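Local coordinates for putative sugar binding protein (Bacteroides vulgatus ATCC 8482, PDB 3KEZ) that probably binds sugars at the bacterial outer membrane as a calcium-containing member of the SusD family of nutrient-binding proteins, at residues F134-L139 against G143-V148; V365-P370 against R389-A394. One frame throughout, in Å; residues are numbered along the deposited sequence.

Contact 1 of 2, residues F134-L139 against G143-V148; sequences FGYPYL and GASLGV. With EDO (1,2-ethanediol), chain E.
The turn that follows helix 109-134 in this SusD-family fold brings F134-L139 back against G143-V148, and its one direct backbone bond runs from G143 N to Y138 O (2.9 Å), bridging the short helix 138-141. Y138 has CG anti to the backbone N (chi1 -176°), which swings its ring back across G143, whose N lies 3.6 Å above one ring face, toward the rim. G143 has positive phi, and a side chain there would run into CE2 of Y138. At the far end, V148 CG1 packs on F134 CB (3.9 Å), while V148 also reaches W82 and Y86 of helix 80-96. G135 CA sits 3.4 Å from L146 O, so close that a CB on G135 would collide with that oxygen. Midway, S145 OG approaches the edge of the Y136 ring near its plane but gives its hydrogen bond to the D141 carboxylate. An ethanediol molecule, probably from the crystallisation liquor, spans the two segments where they do not bond directly: L146 N donates to its O1 (3.0 Å), and its O2 accepts from Y136 N (3.0 Å) while donating to L146 O (2.7 Å).

Contact 2 of 2, residues V365-P370 against R389-A394; sequences VQRANP and RKELVA
R367, in the last turn of helix 354-368, and E391, near the end of helix 381-392, form a buried salt bridge that illustrates how charge is balanced inside an alpha-helical SusD-family protein. R367 NH2 donates to E391 OE1 over 3.1 Å with an N-H...O angle of 151°. The oxygen lies near the guanidinium plane, yet the donor meets it from well above the carboxylate plane, the two flat groups being turned 45° apart. Bends at chi2 and chi3 of R367 and at chi2 of E391 make the side chains cross at about a right angle. A water also links the two side chains, accepting from R367 NE (2.8 Å) and donating to E391 OE1 (2.8 Å). Neighbours supply further partners: R367 NH1 pairs with E254 and NH2 also bonds S338 OG, while E391 OE1 pairs with R302 and OE2 with R336 and the Y239 hydroxyl. With an alanine at E391, the carboxylate shared by R302, R336 and R367 would be gone, which is likely to leave the Y239 hydroxyl and the water without this partner. With three arginines and a tyrosine hydroxyl gathered round it, the buried carboxylate is likely to stay ionised, its charge probably shared among these groups, in a network that joins the two helices to residues from several other parts of the chain.

From the N terminus, the chain leaves helix 109-134 and promptly closes contact 1, a local loop with only three residues between its segments, before running on to helix 166-183. Contact 2 opens more than two hundred residues later, at the end of helix 354-368, and closes a wider loop of eighteen residues through helix 381-392. The two are therefore in series, neither nested nor crossed. The centres of contact 1 and contact 2 are 30 Å apart, and their nearest atoms about 16 Å apart. Contact 1 ties the end of helix 109-134 to the loop leading toward helix 166-183, across the short helix 138-141, whereas contact 2 joins two helix ends through side chains, and both lie away from the calcium site.

Contact 1 of 2, residues F134-L139 against G143-V148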
loop_
_atom_site.group_PDB
_atom_site.type_symbol
_atom_site.label_atom_id
_atom_site.label_comp_id
_atom_site.label_asym_id
_atom_site.label_seq_id
_atom_site.Cartn_x
_atom_site.Cartn_y
_atom_site.Cartn_z
ATOM N N PHE A 134 3.192 -12.389 -4.538
ATOM C CA PHE A 134 3.395 -13.728 -5.089
ATOM C C PHE A 134 4.864 -14.185 -5.194
ATOM O O PHE A 134 5.102 -15.338 -5.555
ATOM C CB PHE A 134 2.722 -13.867 -6.470
ATOM C CG PHE A 134 1.195 -13.779 -6.421
ATOM C CD1 PHE A 134 0.438 -14.862 -6.030
ATOM C CD2 PHE A 134 0.548 -12.589 -6.742
ATOM C CE1 PHE A 134 -0.950 -14.773 -5.947
ATOM C CE2 PHE A 134 -0.858 -12.498 -6.702
ATOM C CZ PHE A 134 -1.594 -13.561 -6.288
ATOM N N GLY A 135 5.805 -13.297 -4.892
ATOM C CA GLY A 135 7.244 -13.583 -4.947
ATOM C C GLY A 135 7.988 -13.205 -3.680
ATOM O O GLY A 135 7.658 -12.220 -3.016
ATOM N N TYR A 136 8.999 -14.003 -3.327
ATOM C CA TYR A 136 9.849 -13.696 -2.182
ATOM C C TYR A 136 10.488 -12.303 -2.299
ATOM O O TYR A 136 10.790 -11.837 -3.394
ATOM C CB TYR A 136 10.929 -14.776 -2.003
ATOM C CG TYR A 136 10.361 -16.053 -1.504
ATOM C CD1 TYR A 136 9.733 -16.112 -0.283
ATOM C CD2 TYR A 136 10.467 -17.208 -2.231
ATOM C CE1 TYR A 136 9.194 -17.314 0.206
ATOM C CE2 TYR A 136 9.937 -18.396 -1.757
ATOM C CZ TYR A 136 9.298 -18.440 -0.550
ATOM O OH TYR A 136 8.780 -19.628 -0.083
ATOM N N PRO A 137 10.669 -11.617 -1.160
ATOM C CA PRO A 137 11.268 -10.265 -1.153
ATOM C C PRO A 137 12.607 -10.226 -1.851
ATOM O O PRO A 137 13.420 -11.156 -1.714
ATOM C CB PRO A 137 11.466 -9.971 0.336
ATOM C CG PRO A 137 11.367 -11.286 1.007
ATOM C CD PRO A 137 10.489 -12.139 0.195
ATOM N N TYR A 138 12.834 -9.135 -2.556
ATOM C CA TYR A 138 14.025 -8.908 -3.352
ATOM C C TYR A 138 15.296 -9.257 -2.580
ATOM O O TYR A 138 16.111 -10.061 -3.051
ATOM C CB TYR A 138 14.073 -7.451 -3.810
ATOM C CG TYR A 138 15.240 -7.200 -4.718
ATOM C CD1 TYR A 138 16.489 -6.885 -4.191
ATOM C CD2 TYR A 138 15.120 -7.340 -6.115
ATOM C CE1 TYR A 138 17.570 -6.690 -5.004
ATOM C CE2 TYR A 138 16.208 -7.155 -6.929
ATOM C CZ TYR A 138 17.435 -6.840 -6.360
ATOM O OH TYR A 138 18.542 -6.664 -7.125
ATOM N N LEU A 139 15.442 -8.688 -1.374
ATOM C CA LEU A 139 16.679 -8.836 -0.625
ATOM C C LEU A 139 16.951 -10.232 -0.067
ATOM O O LEU A 139 18.056 -10.498 0.389
ATOM C CB LEU A 139 16.766 -7.798 0.485
ATOM C CG LEU A 139 16.888 -6.405 -0.037
ATOM C CD1 LEU A 139 16.666 -5.486 1.139
ATOM C CD2 LEU A 139 18.330 -6.245 -0.711
ATOM N N GLY A 143 16.476 -10.750 -5.849
ATOM C CA GLY A 143 15.436 -10.907 -6.832
ATOM C C GLY A 143 15.595 -12.148 -7.703
ATOM O O GLY A 143 15.036 -12.195 -8.771
ATOM N N ALA A 144 16.351 -13.141 -7.249
ATOM C CA ALA A 144 16.557 -14.374 -8.007
ATOM C C ALA A 144 15.299 -15.277 -8.026
ATOM O O ALA A 144 15.104 -16.020 -8.961
ATOM C CB ALA A 144 17.739 -15.126 -7.491
ATOM N N SER A 145 14.465 -15.209 -7.006
ATOM C CA SER A 145 13.216 -15.965 -6.988
ATOM C C SER A 145 12.257 -15.564 -8.118
ATOM O O SER A 145 12.426 -14.559 -8.787
ATOM C CB SER A 145 12.499 -15.733 -5.652
ATOM O OG SER A 145 13.184 -16.424 -4.622
ATOM N N LEU A 146 11.222 -16.349 -8.282
ATOM C CA LEU A 146 10.185 -16.054 -9.258
ATOM C C LEU A 146 9.266 -14.924 -8.751
ATOM O O LEU A 146 8.785 -14.974 -7.615
ATOM C CB LEU A 146 9.365 -17.306 -9.500
ATOM C CG LEU A 146 10.083 -18.474 -10.172
ATOM C CD1 LEU A 146 9.133 -19.655 -10.241
ATOM C CD2 LEU A 146 10.541 -18.110 -11.572
ATOM N N GLY A 147 9.088 -13.900 -9.583
ATOM C CA GLY A 147 8.047 -12.914 -9.408
ATOM C C GLY A 147 6.782 -13.388 -10.124
ATOM O O GLY A 147 6.265 -14.478 -9.824
ATOM N N VAL A 148 6.320 -12.580 -11.075
ATOM C CA VAL A 148 5.138 -12.889 -11.894
ATOM C C VAL A 148 5.457 -12.571 -13.357
ATOM O O VAL A 148 6.495 -11.983 -13.645
ATOM C CB VAL A 148 3.935 -12.076 -11.440
ATOM C CG1 VAL A 148 3.592 -12.393 -9.968
ATOM C CG2 VAL A 148 4.225 -10.569 -11.636
HETATM C C1 EDO E . 9.477 -18.711 -5.479
HETATM O O1 EDO E . 10.531 -18.685 -6.455
HETATM C C2 EDO E . 8.643 -17.423 -5.423
HETATM O O2 EDO E . 9.383 -16.188 -5.310
#

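Contact 2 of 2, residues V365-P370 against R389-A394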
loop_
_atom_site.group_PDB
_atom_site.type_symbol
_atom_site.label_atom_id
_atom_site.label_comp_id
_atom_site.label_asym_id
_atom_site.label_seq_id
_atom_site.Cartn_x
_atom_site.Cartn_y
_atom_site.Cartn_z
ATOM N N VAL A 365 7.574 11.672 14.850
ATOM C CA VAL A 365 7.588 11.612 16.323
ATOM C C VAL A 365 6.898 12.819 16.968
ATOM O O VAL A 365 5.995 12.655 17.773
ATOM C CB VAL A 365 9.011 11.573 16.861
ATOM C CG1 VAL A 365 9.008 11.810 18.365
ATOM C CG2 VAL A 365 9.679 10.248 16.467
ATOM N N GLN A 366 7.304 14.030 16.585
ATOM C CA GLN A 366 6.786 15.230 17.228
ATOM C C GLN A 366 5.335 15.572 16.831
ATOM O O GLN A 366 4.613 16.154 17.610
ATOM C CB GLN A 366 7.737 16.424 17.035
ATOM C CG GLN A 366 9.049 16.122 17.764
ATOM C CD GLN A 366 10.051 17.220 17.765
ATOM O OE1 GLN A 366 10.133 17.978 16.812
ATOM N NE2 GLN A 366 10.859 17.299 18.839
ATOM N N ARG A 367 4.908 15.190 15.639
ATOM C CA ARG A 367 3.476 15.297 15.306
ATOM C C ARG A 367 2.597 14.355 16.187
ATOM O O ARG A 367 1.477 14.713 16.599
ATOM C CB ARG A 367 3.287 15.045 13.807
ATOM C CG ARG A 367 1.896 15.335 13.262
ATOM C CD ARG A 367 0.942 14.131 13.341
ATOM N NE ARG A 367 1.401 12.946 12.608
ATOM C CZ ARG A 367 1.361 12.784 11.286
ATOM N NH1 ARG A 367 0.881 13.734 10.470
ATOM N NH2 ARG A 367 1.804 11.651 10.785
ATOM N N ALA A 368 3.103 13.178 16.512
ATOM C CA ALA A 368 2.369 12.256 17.394
ATOM C C ALA A 368 2.363 12.737 18.869
ATOM O O ALA A 368 1.403 12.521 19.600
ATOM C CB ALA A 368 2.935 10.832 17.288
ATOM N N ASN A 369 3.434 13.401 19.290
ATOM C CA ASN A 369 3.530 13.960 20.632
ATOM C C ASN A 369 4.657 14.994 20.632
ATOM O O ASN A 369 5.832 14.626 20.584
ATOM C CB ASN A 369 3.817 12.842 21.645
ATOM C CG ASN A 369 3.917 13.352 23.062
ATOM O OD1 ASN A 369 3.925 14.557 23.274
ATOM N ND2 ASN A 369 4.029 12.437 24.040
ATOM N N PRO A 370 4.319 16.293 20.704
ATOM C CA PRO A 370 5.376 17.294 20.605
ATOM C C PRO A 370 6.375 17.312 21.753
ATOM O O PRO A 370 7.406 17.944 21.627
ATOM C CB PRO A 370 4.600 18.632 20.573
ATOM C CG PRO A 370 3.264 18.309 21.099
ATOM C CD PRO A 370 2.986 16.910 20.640
ATOM N N ARG A 389 5.483 1.445 12.039
ATOM C CA ARG A 389 4.355 0.575 12.356
ATOM C C ARG A 389 3.231 1.314 13.122
ATOM O O ARG A 389 2.056 1.012 12.944
ATOM C CB ARG A 389 4.816 -0.677 13.106
ATOM C CG ARG A 389 5.175 -0.421 14.560
ATOM C CD ARG A 389 6.160 -1.414 15.083
ATOM N NE ARG A 389 5.463 -2.618 15.466
ATOM C CZ ARG A 389 5.954 -3.570 16.251
ATOM N NH1 ARG A 389 7.178 -3.477 16.762
ATOM N NH2 ARG A 389 5.212 -4.627 16.519
ATOM N N LYS A 390 3.595 2.285 13.955
ATOM C CA LYS A 390 2.600 3.101 14.647
ATOM C C LYS A 390 1.907 3.984 13.662
ATOM O O LYS A 390 0.673 4.076 13.681
ATOM C CB LYS A 390 3.208 3.933 15.777
ATOM C CG LYS A 390 3.886 3.091 16.880
ATOM C CD LYS A 390 4.564 4.010 17.950
ATOM C CE LYS A 390 5.394 3.192 18.894
ATOM N NZ LYS A 390 6.288 4.060 19.669
ATOM N N GLU A 391 2.671 4.574 12.740
ATOM C CA GLU A 391 2.086 5.485 11.755
ATOM C C GLU A 391 1.201 4.808 10.698
ATOM O O GLU A 391 0.174 5.358 10.319
ATOM C CB GLU A 391 3.192 6.293 11.065
ATOM C CG GLU A 391 2.630 7.368 10.188
ATOM C CD GLU A 391 1.801 8.363 10.969
ATOM O OE1 GLU A 391 2.295 8.844 12.024
ATOM O OE2 GLU A 391 0.665 8.674 10.536
ATOM N N LEU A 392 1.572 3.614 10.234
ATOM C CA LEU A 392 0.955 3.024 9.062
ATOM C C LEU A 392 0.061 1.802 9.346
ATOM O O LEU A 392 -0.335 1.102 8.438
ATOM C CB LEU A 392 2.028 2.685 8.033
ATOM C CG LEU A 392 2.850 3.884 7.487
ATOM C CD1 LEU A 392 3.788 3.404 6.348
ATOM C CD2 LEU A 392 1.938 4.984 6.942
ATOM N N VAL A 393 -0.246 1.560 10.612
ATOM C CA VAL A 393 -1.177 0.510 11.005
ATOM C C VAL A 393 -2.516 0.629 10.216
ATOM O O VAL A 393 -3.095 1.742 10.066
ATOM C CB VAL A 393 -1.363 0.470 12.536
ATOM C CG1 VAL A 393 -1.995 1.759 13.072
ATOM C CG2 VAL A 393 -2.128 -0.780 12.936
ATOM N N ALA A 394 -2.922 -0.515 9.638
ATOM C CA ALA A 394 -4.192 -0.677 8.843
ATOM C C ALA A 394 -4.124 -0.072 7.427
ATOM O O ALA A 394 -5.149 0.018 6.735
ATOM C CB ALA A 394 -5.437 -0.159 9.622
HETATM O O HOH W 1 2.889 10.950 13.837
#